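Toxin PAU_02230 (Photorhabdus asymbiotica subsp. asymbiotica ATCC 43949, PDB 6HV6) is a bacterial protein toxin whose modelled part is a mixed alpha/beta region, with helices packed around an antiparallel sheet. Local coordinates at residues N162-Q165 and T166-A170; D169-S172 and W173-A177; S197-L200 and P201-V204; F317-H320 and S321-A324; A325-Q328 and K329-Q333. The protein carries 1 engineered substitution. All blocks are in the same frame, centred on the assembly; numbering follows the deposited sequence.

Interaction 1 of 5, residues N162-Q165 and T166-A170; sequences NAFQ and TAKDA. With EDO (1,2-ethanediol), chain B.
Asp169 N donates to Gln165 O at 2.8 Å, and the same two residues meet a second time through their side chains. Gln165 NE2 donates to Asp169 OD1 at 3.0 Å, one helical turn further on. The amide reaches forward because its chain runs anti to the backbone N at chi1 (-177°) and then folds at chi2 (67°), which brings the carboxamide to the Asp169 carboxylate. OD1 lies close to the plane of that amide, yet the N-H meets the carboxylate on its syn side and well out of the carboxylate plane, with the two flat groups turned 54° against each other. The other oxygen, Asp169 OD2, takes a hydrogen bond at 2.7 Å from O1 of a 1,2-ethanediol, probably from the crystallisation liquor. The methyl Thr166 CG2 packs near the same molecule. The bent end of Lys168 crosses the Gln165 amide obliquely, NZ 3.7 Å from NE2, two donors merely near each other, while its CD approaches the Phe164 ring obliquely, 4.2 Å from CE2. Regular helical bonds accompany these side chains, among them Thr166 N to Asn162 O at 2.9 Å and Ala167 N to Ala163 O at 2.9 Å. The stretch belongs to the long helix 144-176. Phe164 and Ala167 turn to the small hairpin of strands 65-68 and 71-74, touching Ile66 and Phe73, and Thr166 lies against Pro187 and Leu190. The Gln165 bond would restrain rotation of the Asp169 carboxylate and probably stabilise its negative charge, aided in this crystal by the diol.

Interaction 2 of 5, residues D169-S172 and W173-A177; sequences DAQS and WKKSA. With EDO (1,2-ethanediol), chain B.
Ser172 O receives Ser176 N at 2.9 Å where the long helix 144-176 nears its C-terminal end, and Ser172, Trp173 and Gln171 carry most of this local i to i+4 contact. With an N-H...O angle of 143° the serine bond is more bent than the others of the series. Trp173 N donates to Asp169 O at 2.9 Å. The CB of Trp173 rests against the preceding turn, 3.4 Å from Ala170 O. The indole swings away from that turn, CG anti to the backbone N (chi1 -169°), into the buried side of the helix, where it stacks on Tyr312, meets Phe326 edge-to-face and touches Val183 and Leu185 of strand 182-185. Gln171 works through its backbone: its O accepts Lys175 N at 2.9 Å, and the first methylenes of Lys175 lie beside that carbonyl, CG 3.5 Å from Gln171 O. The outer ends of the two chains come no nearer than 4.3 Å, Gln171 OE1 to Lys175 NZ, which is no bond; both chains lie on the outer side of the helix. After Ser176 the hydrogen-bond spacing shortens, for Ala177 N turns to Lys174 O, three residues back. Ser176 is also tied down by its hydroxyl. Its OG stands between the backbone N and the carbonyl carbon, which curls it back over the preceding turn. There it accepts from Lys330 NZ of helix 320-334, and it gives its own proton to Trp173 O, OG to O 2.6 Å.

Interaction 3 of 5, residues S197-L200 and P201-V204; sequences SEAL and PESV. Engineered in segment 197-200: Ala199 (natural residue Cys).
Ser203 grips Ala199 O twice, with N and with OG, each at 2.9 Å and arriving from opposite faces of the carbonyl plane; OG also has a weak hydrogen bond with Thr290 O. This is the first turn of helix 199-211, introduced by an ST turn and with Glu198 as N-cap. Ala199 is an engineered residue, cysteine in the natural sequence. The hydroxyl gets to the carbonyl because it lies beside its own backbone N, anti to the carbonyl carbon (chi1 -66°). Neighbouring bonds repeat the pattern: Glu202 N to Glu198 O, nearly along the C=O axis at 3.0 Å, and Val204 N to Leu200 O. Pro201 fits in this turn because no N-H is needed there; its ring lies against the Glu198 backbone and side chain, CG 3.4 Å from Glu198 OE1. Leu200 CB is pressed against CD of the adjoining Pro201 at 3.3 Å, tighter than usual van der Waals contact, and Leu200 CD1 lies 4.2 Å from Val204 CG2. Further out, Glu198 OE1 bonds to His244 ND1, which would help to hold the carboxylate beside the proline, and Leu200 N donates to a sulfonate oxygen of a bound HEPES molecule, probably from the crystallisation liquor. Gln188 steadies the start of the turn, meeting Ser197 OG and Glu198 N, and Ser197 OG accepts Ala199 N at 3.2 Å.

Interaction 4 of 5, residues F317-H320 and S321-A324; sequences FDKH and SDMA
The Phe317 ring packs one face against the first turn of the following helix, and a CH-pi contact joins them: Met323 CA stands 3.7 Å from the ring centroid over that face, 18° off the normal. Met323 CB adds apolar contact, 3.4 Å from Phe317 CD1, and Asp322 O lies above the same face toward its rim. Met323 then bends at chi2 and chi3, so that its methyl CE comes 3.7 Å from His320 ND1, approaching that ring obliquely. Backbone bonds define the junction between strand 313-317 and helix 320-334. Lys319, at the N-cap position, offers its O to Met323 N at 3.2 Å and, weakly, to Asp322 N; Ala324 N donates to His320 O at 2.9 Å. Among polar contacts, one water receives Lys319 N at 3.0 Å and lies 2.6 Å from Asp322 OD2, linking the loop to the first turn. Asp322 OD2 also rests beside Lys319 CB, while Lys319 NZ stays 5.7 Å from it, too far for a salt bridge. His320 is anchored outside the turn, NE2 to Leu267 O, consistent with a proton on NE2; its ND1 is buried with no partner in the model.

Interaction 5 of 5, residues A325-Q328 and K329-Q333; sequences AFFQ and KKMQQ
Lys330 crosses the buried Phe326 ring obliquely with an unusual bend, chi3 at 116° lying close to an eclipsed value. Its CG sits over one face toward the rim, 4.0 Å from the ring centroid, as a CH-pi contact, and CE comes 3.7 Å from Phe326 CE1. Lys329 CE approaches the same ring obliquely, 4.1 Å from CD1. The bends deliver Lys330 NZ to Ser176 OG of helix 144-176 and to Gln333 OE1 at 3.1 Å, the latter reached from above its carbonyl plane. Lys329 NZ likewise finds Ser176 O. One residue on, the pattern recurs without charge: Met331 CG sits over one face of Phe327, toward its rim, 3.8 Å from the ring centroid, and SD joins in a Met-aromatic contact, oblique at 4.2 Å from that centroid. Phe327 in turn meets Phe307 edge-to-face. Both phenylalanines stand anti to their backbone N, which tilts the rings toward the following turn. Regular i to i+4 backbone bonds run beneath, such as Lys330 N to Phe326 O and Met331 N to Phe327 O, each 2.9 Å. Consecutive i to i+4 ring-chain contacts of this kind line the inner side of helix 320-334 where it packs on the antiparallel sheet.

Interactions 1 and 2 follow one another on helix 144-176, sharing Asp169 and its bound 1,2-ethanediol, with centres 10 Å apart. Interactions 4 and 5 run on in the same way into helix 320-334, and Phe317, at the end of strand 313-317, brings CZ 3.6 Å from Phe326 CB on the helix. The two helices are joined between interactions 2 and 5 by two probable hydrogen bonds, Ser176 O to Lys329 NZ and Ser176 OG to Lys330 NZ, both 2.8 Å, and by packing of Trp173 NE1 3.4 Å from Lys330 CD. Interaction 3 stands apart at the start of helix 199-211, beside the bound HEPES molecule; its centre is about 20 Å from those of interactions 1 and 2 and about 19 Å from that of interaction 5.

Interaction 1 of 5, residues N162-Q165 and T166-A170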
loop_
_atom_site.group_PDB
_atom_site.type_symbol
_atom_site.label_atom_id
_atom_site.label_comp_id
_atom_site.label_asym_id
_atom_site.label_seq_id
_atom_site.Cartn_x
_atom_site.Cartn_y
_atom_site.Cartn_z
ATOM N N ASN A 162 5.728 -11.527 -3.591
ATOM C CA ASN A 162 5.574 -10.272 -2.858
ATOM C C ASN A 162 4.151 -10.093 -2.341
ATOM O O ASN A 162 3.950 -9.608 -1.222
ATOM C CB ASN A 162 5.960 -9.090 -3.745
ATOM C CG ASN A 162 7.442 -9.046 -4.040
ATOM O OD1 ASN A 162 8.252 -9.570 -3.277
ATOM N ND2 ASN A 162 7.806 -8.417 -5.156
ATOM N N ALA A 163 3.151 -10.455 -3.152
ATOM C CA ALA A 163 1.760 -10.304 -2.733
ATOM C C ALA A 163 1.445 -11.211 -1.553
ATOM O O ALA A 163 0.747 -10.806 -0.610
ATOM C CB ALA A 163 0.813 -10.599 -3.900
ATOM N N PHE A 164 1.947 -12.443 -1.580
ATOM C CA PHE A 164 1.696 -13.338 -0.458
ATOM C C PHE A 164 2.337 -12.811 0.818
ATOM O O PHE A 164 1.752 -12.910 1.907
ATOM C CB PHE A 164 2.198 -14.741 -0.766
ATOM C CG PHE A 164 1.852 -15.738 0.301
ATOM C CD1 PHE A 164 0.583 -16.288 0.366
ATOM C CD2 PHE A 164 2.790 -16.107 1.247
ATOM C CE1 PHE A 164 0.254 -17.204 1.351
ATOM C CE2 PHE A 164 2.472 -17.022 2.235
ATOM C CZ PHE A 164 1.204 -17.570 2.289
ATOM N N GLN A 165 3.534 -12.226 0.705
ATOM C CA GLN A 165 4.155 -11.622 1.879
ATOM C C GLN A 165 3.354 -10.417 2.380
ATOM O O GLN A 165 3.170 -10.250 3.596
ATOM C CB GLN A 165 5.595 -11.214 1.573
ATOM C CG GLN A 165 6.320 -10.641 2.773
ATOM C CD GLN A 165 6.556 -11.683 3.852
ATOM O OE1 GLN A 165 6.960 -12.805 3.559
ATOM N NE2 GLN A 165 6.282 -11.320 5.109
ATOM N N THR A 166 2.879 -9.563 1.472
ATOM C CA THR A 166 2.038 -8.444 1.906
ATOM C C THR A 166 0.788 -8.947 2.616
ATOM O O THR A 166 0.409 -8.423 3.674
ATOM C CB THR A 166 1.657 -7.565 0.719
ATOM O OG1 THR A 166 2.851 -7.078 0.091
ATOM C CG2 THR A 166 0.800 -6.378 1.191
ATOM N N ALA A 167 0.141 -9.972 2.056
ATOM C CA ALA A 167 -1.027 -10.554 2.712
ATOM C C ALA A 167 -0.673 -11.058 4.107
ATOM O O ALA A 167 -1.424 -10.841 5.066
ATOM C CB ALA A 167 -1.600 -11.681 1.851
ATOM N N LYS A 168 0.481 -11.715 4.242
ATOM C CA LYS A 168 0.920 -12.184 5.554
ATOM C C LYS A 168 1.171 -11.019 6.506
ATOM O O LYS A 168 0.831 -11.090 7.696
ATOM C CB LYS A 168 2.174 -13.038 5.399
ATOM C CG LYS A 168 2.372 -14.061 6.487
ATOM C CD LYS A 168 3.212 -15.233 5.980
ATOM C CE LYS A 168 4.630 -14.811 5.669
ATOM N NZ LYS A 168 5.347 -14.411 6.913
ATOM N N ASP A 169 1.784 -9.946 6.006
ATOM C CA ASP A 169 1.974 -8.749 6.819
ATOM C C ASP A 169 0.636 -8.171 7.265
ATOM O O ASP A 169 0.499 -7.697 8.403
ATOM C CB ASP A 169 2.745 -7.685 6.034
ATOM C CG ASP A 169 4.174 -8.096 5.700
ATOM O OD1 ASP A 169 4.666 -9.097 6.258
ATOM O OD2 ASP A 169 4.798 -7.399 4.866
ATOM N N ALA A 170 -0.349 -8.152 6.363
ATOM C CA ALA A 170 -1.664 -7.622 6.710
ATOM C C ALA A 170 -2.348 -8.491 7.762
ATOM O O ALA A 170 -2.972 -7.973 8.694
ATOM C CB ALA A 170 -2.521 -7.507 5.452
HETATM C C1 EDO B . 2.552 -4.371 4.060
HETATM O O1 EDO B . 3.707 -5.169 3.764
HETATM C C2 EDO B . 2.716 -2.992 3.431
HETATM O O2 EDO B . 3.615 -2.200 4.216
#

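Interaction 2 of 5, residues D169-S172 and W173-A177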
loop_
_atom_site.group_PDB
_atom_site.type_symbol
_atom_site.label_atom_id
_atom_site.label_comp_id
_atom_site.label_asym_id
_atom_site.label_seq_id
_atom_site.Cartn_x
_atom_site.Cartn_y
_atom_site.Cartn_z
ATOM N N ASP A 169 1.784 -9.946 6.006
ATOM C CA ASP A 169 1.974 -8.749 6.819
ATOM C C ASP A 169 0.636 -8.171 7.265
ATOM O O ASP A 169 0.499 -7.697 8.403
ATOM C CB ASP A 169 2.745 -7.685 6.034
ATOM C CG ASP A 169 4.174 -8.096 5.700
ATOM O OD1 ASP A 169 4.666 -9.097 6.258
ATOM O OD2 ASP A 169 4.798 -7.399 4.866
ATOM N N ALA A 170 -0.349 -8.152 6.363
ATOM C CA ALA A 170 -1.664 -7.622 6.710
ATOM C C ALA A 170 -2.348 -8.491 7.762
ATOM O O ALA A 170 -2.972 -7.973 8.694
ATOM C CB ALA A 170 -2.521 -7.507 5.452
ATOM N N GLN A 171 -2.232 -9.819 7.639
ATOM C CA GLN A 171 -2.824 -10.688 8.655
ATOM C C GLN A 171 -2.150 -10.500 10.008
ATOM O O GLN A 171 -2.815 -10.495 11.050
ATOM C CB GLN A 171 -2.741 -12.148 8.220
ATOM C CG GLN A 171 -3.926 -12.589 7.406
ATOM C CD GLN A 171 -4.121 -14.088 7.445
ATOM O OE1 GLN A 171 -3.201 -14.835 7.788
ATOM N NE2 GLN A 171 -5.326 -14.538 7.103
ATOM N N SER A 172 -0.829 -10.340 10.011
ATOM C CA SER A 172 -0.125 -10.066 11.256
ATOM C C SER A 172 -0.567 -8.733 11.863
ATOM O O SER A 172 -0.703 -8.607 13.086
ATOM C CB SER A 172 1.378 -10.079 10.991
ATOM O OG SER A 172 2.070 -9.450 12.049
ATOM N N TRP A 173 -0.780 -7.722 11.021
ATOM C CA TRP A 173 -1.285 -6.442 11.502
ATOM C C TRP A 173 -2.646 -6.618 12.158
ATOM O O TRP A 173 -2.908 -6.071 13.239
ATOM C CB TRP A 173 -1.377 -5.473 10.331
ATOM C CG TRP A 173 -1.643 -4.013 10.649
ATOM C CD1 TRP A 173 -0.708 -3.055 10.909
ATOM C CD2 TRP A 173 -2.916 -3.340 10.629
ATOM N NE1 TRP A 173 -1.323 -1.822 11.075
ATOM C CE2 TRP A 173 -2.676 -1.977 10.913
ATOM C CE3 TRP A 173 -4.235 -3.761 10.411
ATOM C CZ2 TRP A 173 -3.712 -1.026 10.986
ATOM C CZ3 TRP A 173 -5.261 -2.818 10.478
ATOM C CH2 TRP A 173 -4.990 -1.468 10.767
ATOM N N LYS A 174 -3.532 -7.374 11.505
ATOM C CA LYS A 174 -4.844 -7.650 12.083
ATOM C C LYS A 174 -4.710 -8.340 13.438
ATOM O O LYS A 174 -5.373 -7.961 14.409
ATOM C CB LYS A 174 -5.671 -8.497 11.117
ATOM C CG LYS A 174 -6.980 -8.992 11.697
ATOM C CD LYS A 174 -7.866 -9.606 10.618
ATOM C CE LYS A 174 -9.193 -10.065 11.211
ATOM N NZ LYS A 174 -10.242 -10.243 10.164
ATOM N N LYS A 175 -3.850 -9.362 13.519
ATOM C CA LYS A 175 -3.659 -10.061 14.789
ATOM C C LYS A 175 -3.113 -9.135 15.861
ATOM O O LYS A 175 -3.456 -9.280 17.040
ATOM C CB LYS A 175 -2.736 -11.266 14.595
ATOM C CG LYS A 175 -3.431 -12.434 13.911
ATOM C CD LYS A 175 -2.462 -13.496 13.405
ATOM C CE LYS A 175 -3.194 -14.509 12.529
ATOM N NZ LYS A 175 -2.288 -15.512 11.912
ATOM N N SER A 176 -2.292 -8.158 15.477
ATOM C CA SER A 176 -1.727 -7.247 16.463
ATOM C C SER A 176 -2.757 -6.274 17.028
ATOM O O SER A 176 -2.460 -5.588 18.012
ATOM C CB SER A 176 -0.569 -6.467 15.845
ATOM O OG SER A 176 -1.052 -5.443 14.998
ATOM N N ALA A 177 -3.945 -6.180 16.428
ATOM C CA ALA A 177 -4.993 -5.273 16.896
ATOM C C ALA A 177 -5.934 -5.996 17.867
ATOM O O ALA A 177 -7.141 -6.054 17.683
ATOM C CB ALA A 177 -5.755 -4.704 15.705
HETATM C C1 EDO B . 2.552 -4.371 4.060
HETATM O O1 EDO B . 3.707 -5.169 3.764
HETATM C C2 EDO B . 2.716 -2.992 3.431
HETATM O O2 EDO B . 3.615 -2.200 4.216
#

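Interaction 3 of 5, residues S197-L200 and P201-V204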
loop_
_atom_site.group_PDB
_atom_site.type_symbol
_atom_site.label_atom_id
_atom_site.label_comp_id
_atom_site.label_asym_id
_atom_site.label_seq_id
_atom_site.Cartn_x
_atom_site.Cartn_y
_atom_site.Cartn_z
ATOM N N SER A 197 2.514 5.186 -3.717
ATOM C CA SER A 197 1.534 5.261 -2.647
ATOM C C SER A 197 0.460 6.308 -2.926
ATOM O O SER A 197 0.747 7.412 -3.388
ATOM C CB SER A 197 2.236 5.600 -1.339
ATOM O OG SER A 197 1.253 5.746 -0.329
ATOM N N GLU A 198 -0.782 5.977 -2.613
ATOM C CA GLU A 198 -1.858 6.957 -2.677
ATOM C C GLU A 198 -2.478 7.161 -1.298
ATOM O O GLU A 198 -3.673 7.381 -1.165
ATOM C CB GLU A 198 -2.917 6.553 -3.702
ATOM C CG GLU A 198 -2.413 6.546 -5.139
ATOM C CD GLU A 198 -1.984 7.921 -5.621
ATOM O OE1 GLU A 198 -2.400 8.921 -4.992
ATOM O OE2 GLU A 198 -1.223 7.997 -6.618
ATOM N N ALA A 199 -1.648 7.121 -0.259
ATOM C CA ALA A 199 -2.158 7.121 1.107
ATOM C C ALA A 199 -2.869 8.427 1.456
ATOM O O ALA A 199 -3.838 8.412 2.219
ATOM C CB ALA A 199 -1.006 6.850 2.085
ATOM N N LEU A 200 -2.407 9.568 0.930
ATOM C CA LEU A 200 -3.074 10.833 1.229
ATOM C C LEU A 200 -4.515 10.855 0.715
ATOM O O LEU A 200 -5.434 11.069 1.520
ATOM C CB LEU A 200 -2.246 12.011 0.696
ATOM C CG LEU A 200 -2.919 13.395 0.727
ATOM C CD1 LEU A 200 -3.291 13.820 2.148
ATOM C CD2 LEU A 200 -2.028 14.463 0.076
ATOM N N PRO A 201 -4.777 10.634 -0.578
ATOM C CA PRO A 201 -6.181 10.650 -1.017
ATOM C C PRO A 201 -6.983 9.493 -0.454
ATOM O O PRO A 201 -8.188 9.653 -0.235
ATOM C CB PRO A 201 -6.082 10.577 -2.549
ATOM C CG PRO A 201 -4.742 9.909 -2.800
ATOM C CD PRO A 201 -3.851 10.448 -1.709
ATOM N N GLU A 202 -6.362 8.327 -0.239
ATOM C CA GLU A 202 -7.082 7.227 0.392
ATOM C C GLU A 202 -7.583 7.639 1.770
ATOM O O GLU A 202 -8.744 7.405 2.115
ATOM C CB GLU A 202 -6.178 5.986 0.470
ATOM C CG GLU A 202 -6.014 5.321 -0.900
ATOM C CD GLU A 202 -4.784 4.430 -1.009
ATOM O OE1 GLU A 202 -3.934 4.419 -0.098
ATOM O OE2 GLU A 202 -4.679 3.723 -2.028
ATOM N N SER A 203 -6.717 8.273 2.563
ATOM C CA SER A 203 -7.098 8.695 3.910
ATOM C C SER A 203 -8.216 9.733 3.874
ATOM O O SER A 203 -9.190 9.632 4.627
ATOM C CB SER A 203 -5.880 9.264 4.635
ATOM O OG SER A 203 -4.898 8.267 4.866
ATOM N N VAL A 204 -8.089 10.740 3.008
ATOM C CA VAL A 204 -9.115 11.780 2.894
ATOM C C VAL A 204 -10.438 11.186 2.437
ATOM O O VAL A 204 -11.500 11.511 2.984
ATOM C CB VAL A 204 -8.645 12.893 1.937
ATOM C CG1 VAL A 204 -9.794 13.846 1.618
ATOM C CG2 VAL A 204 -7.476 13.650 2.541
#

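Interaction 4 of 5, residues F317-H320 and S321-A324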
loop_
_atom_site.group_PDB
_atom_site.type_symbol
_atom_site.label_atom_id
_atom_site.label_comp_id
_atom_site.label_asym_id
_atom_site.label_seq_id
_atom_site.Cartn_x
_atom_site.Cartn_y
_atom_site.Cartn_z
ATOM N N PHE A 317 -12.406 0.150 17.170
ATOM C CA PHE A 317 -12.300 -0.085 18.608
ATOM C C PHE A 317 -13.498 0.497 19.347
ATOM O O PHE A 317 -14.055 1.522 18.944
ATOM C CB PHE A 317 -11.018 0.530 19.191
ATOM C CG PHE A 317 -9.750 -0.004 18.586
ATOM C CD1 PHE A 317 -9.245 0.533 17.416
ATOM C CD2 PHE A 317 -9.052 -1.027 19.199
ATOM C CE1 PHE A 317 -8.084 0.067 16.874
ATOM C CE2 PHE A 317 -7.885 -1.511 18.644
ATOM C CZ PHE A 317 -7.400 -0.964 17.487
ATOM N N ASP A 318 -13.875 -0.159 20.456
ATOM C CA ASP A 318 -14.930 0.370 21.314
ATOM C C ASP A 318 -14.435 1.510 22.190
ATOM O O ASP A 318 -15.234 2.347 22.627
ATOM C CB ASP A 318 -15.510 -0.730 22.216
ATOM C CG ASP A 318 -16.483 -1.648 21.492
ATOM O OD1 ASP A 318 -16.692 -1.477 20.276
ATOM O OD2 ASP A 318 -17.050 -2.545 22.154
ATOM N N LYS A 319 -13.142 1.543 22.490
ATOM C CA LYS A 319 -12.585 2.521 23.411
ATOM C C LYS A 319 -11.517 3.328 22.697
ATOM O O LYS A 319 -10.691 2.771 21.969
ATOM C CB LYS A 319 -11.980 1.851 24.654
ATOM C CG LYS A 319 -12.987 1.135 25.539
ATOM C CD LYS A 319 -12.360 0.734 26.867
ATOM C CE LYS A 319 -13.413 0.248 27.856
ATOM N NZ LYS A 319 -12.809 -0.176 29.150
ATOM N N HIS A 320 -11.541 4.646 22.903
ATOM C CA HIS A 320 -10.503 5.486 22.317
ATOM C C HIS A 320 -9.117 5.077 22.809
ATOM O O HIS A 320 -8.152 5.056 22.033
ATOM C CB HIS A 320 -10.771 6.956 22.640
ATOM C CG HIS A 320 -9.663 7.866 22.219
ATOM N ND1 HIS A 320 -9.513 8.301 20.920
ATOM C CD2 HIS A 320 -8.627 8.391 22.915
ATOM C CE1 HIS A 320 -8.438 9.063 20.834
ATOM N NE2 HIS A 320 -7.883 9.135 22.030
ATOM N N SER A 321 -9.001 4.734 24.093
ATOM C CA SER A 321 -7.687 4.422 24.646
ATOM C C SER A 321 -7.086 3.188 23.989
ATOM O O SER A 321 -5.864 3.109 23.830
ATOM C CB SER A 321 -7.768 4.229 26.162
ATOM O OG SER A 321 -8.527 3.086 26.506
ATOM N N ASP A 322 -7.921 2.221 23.600
ATOM C CA ASP A 322 -7.407 1.055 22.888
ATOM C C ASP A 322 -6.951 1.425 21.487
ATOM O O ASP A 322 -5.906 0.955 21.024
ATOM C CB ASP A 322 -8.470 -0.036 22.816
ATOM C CG ASP A 322 -8.737 -0.665 24.167
ATOM O OD1 ASP A 322 -7.812 -0.667 25.002
ATOM O OD2 ASP A 322 -9.857 -1.161 24.376
ATOM N N MET A 323 -7.741 2.235 20.786
ATOM C CA MET A 323 -7.343 2.663 19.451
ATOM C C MET A 323 -6.024 3.417 19.507
ATOM O O MET A 323 -5.122 3.172 18.693
ATOM C CB MET A 323 -8.461 3.509 18.833
ATOM C CG MET A 323 -8.251 3.937 17.383
ATOM S SD MET A 323 -7.200 5.392 17.276
ATOM C CE MET A 323 -8.334 6.681 17.811
ATOM N N ALA A 324 -5.875 4.303 20.493
ATOM C CA ALA A 324 -4.652 5.091 20.614
ATOM C C ALA A 324 -3.460 4.229 21.011
ATOM O O ALA A 324 -2.337 4.466 20.548
ATOM C CB ALA A 324 -4.850 6.210 21.631
HETATM O O HOH W 1 -11.502 -1.009 22.394
#

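Interaction 5 of 5, residues A325-Q328 and K329-Q333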
loop_
_atom_site.group_PDB
_atom_site.type_symbol
_atom_site.label_atom_id
_atom_site.label_comp_id
_atom_site.label_asym_id
_atom_site.label_seq_id
_atom_site.Cartn_x
_atom_site.Cartn_y
_atom_site.Cartn_z
ATOM N N ALA A 325 -3.668 3.245 21.887
ATOM C CA ALA A 325 -2.565 2.348 22.222
ATOM C C ALA A 325 -2.105 1.582 20.985
ATOM O O ALA A 325 -0.902 1.440 20.740
ATOM C CB ALA A 325 -2.982 1.386 23.334
ATOM N N PHE A 326 -3.057 1.117 20.180
ATOM C CA PHE A 326 -2.713 0.403 18.955
ATOM C C PHE A 326 -1.976 1.320 17.985
ATOM O O PHE A 326 -0.941 0.948 17.426
ATOM C CB PHE A 326 -3.983 -0.157 18.321
ATOM C CG PHE A 326 -3.743 -0.875 17.040
ATOM C CD1 PHE A 326 -3.019 -2.057 17.020
ATOM C CD2 PHE A 326 -4.235 -0.369 15.851
ATOM C CE1 PHE A 326 -2.792 -2.723 15.837
ATOM C CE2 PHE A 326 -4.009 -1.037 14.650
ATOM C CZ PHE A 326 -3.292 -2.215 14.650
ATOM N N PHE A 327 -2.495 2.530 17.784
ATOM C CA PHE A 327 -1.842 3.491 16.897
ATOM C C PHE A 327 -0.413 3.776 17.350
ATOM O O PHE A 327 0.513 3.825 16.529
ATOM C CB PHE A 327 -2.672 4.782 16.838
ATOM C CG PHE A 327 -1.986 5.927 16.138
ATOM C CD1 PHE A 327 -2.120 6.101 14.764
ATOM C CD2 PHE A 327 -1.222 6.839 16.856
ATOM C CE1 PHE A 327 -1.484 7.151 14.116
ATOM C CE2 PHE A 327 -0.585 7.895 16.216
ATOM C CZ PHE A 327 -0.719 8.053 14.840
ATOM N N GLN A 328 -0.202 3.957 18.654
ATOM C CA GLN A 328 1.154 4.229 19.123
ATOM C C GLN A 328 2.076 3.038 18.876
ATOM O O GLN A 328 3.233 3.213 18.478
ATOM C CB GLN A 328 1.156 4.601 20.605
ATOM C CG GLN A 328 2.570 4.837 21.137
ATOM C CD GLN A 328 2.603 5.298 22.580
ATOM O OE1 GLN A 328 1.811 4.845 23.407
ATOM N NE2 GLN A 328 3.523 6.207 22.891
ATOM N N LYS A 329 1.585 1.821 19.112
ATOM C CA LYS A 329 2.388 0.637 18.824
ATOM C C LYS A 329 2.762 0.577 17.345
ATOM O O LYS A 329 3.892 0.214 16.992
ATOM C CB LYS A 329 1.619 -0.615 19.249
ATOM C CG LYS A 329 2.341 -1.920 19.002
ATOM C CD LYS A 329 1.596 -3.080 19.651
ATOM C CE LYS A 329 0.296 -3.420 18.921
ATOM N NZ LYS A 329 -0.480 -4.474 19.657
ATOM N N LYS A 330 1.835 0.958 16.462
ATOM C CA LYS A 330 2.133 0.920 15.034
ATOM C C LYS A 330 3.113 2.018 14.627
ATOM O O LYS A 330 3.914 1.822 13.707
ATOM C CB LYS A 330 0.831 1.020 14.232
ATOM C CG LYS A 330 -0.093 -0.202 14.396
ATOM C CD LYS A 330 0.570 -1.496 13.880
ATOM C CE LYS A 330 0.801 -2.512 14.981
ATOM N NZ LYS A 330 1.220 -3.844 14.428
ATOM N N MET A 331 3.072 3.181 15.276
ATOM C CA MET A 331 4.059 4.205 14.947
ATOM C C MET A 331 5.461 3.754 15.343
ATOM O O MET A 331 6.430 3.962 14.600
ATOM C CB MET A 331 3.694 5.526 15.626
ATOM C CG MET A 331 2.372 6.157 15.126
ATOM S SD MET A 331 2.203 6.349 13.315
ATOM C CE MET A 331 1.284 4.891 12.849
ATOM N N GLN A 332 5.588 3.120 16.504
ATOM C CA GLN A 332 6.890 2.589 16.891
ATOM C C GLN A 332 7.341 1.483 15.951
ATOM O O GLN A 332 8.532 1.385 15.641
ATOM C CB GLN A 332 6.826 2.118 18.339
ATOM C CG GLN A 332 6.342 3.243 19.243
ATOM C CD GLN A 332 6.442 2.916 20.710
ATOM O OE1 GLN A 332 6.254 1.770 21.118
ATOM N NE2 GLN A 332 6.750 3.927 21.518
ATOM N N GLN A 333 6.402 0.677 15.450
ATOM C CA GLN A 333 6.739 -0.349 14.465
ATOM C C GLN A 333 7.268 0.274 13.175
ATOM O O GLN A 333 8.195 -0.254 12.558
ATOM C CB GLN A 333 5.506 -1.212 14.183
ATOM C CG GLN A 333 5.770 -2.440 13.325
ATOM C CD GLN A 333 4.498 -3.225 12.999
ATOM O OE1 GLN A 333 3.470 -2.651 12.627
ATOM N NE2 GLN A 333 4.565 -4.542 13.148
#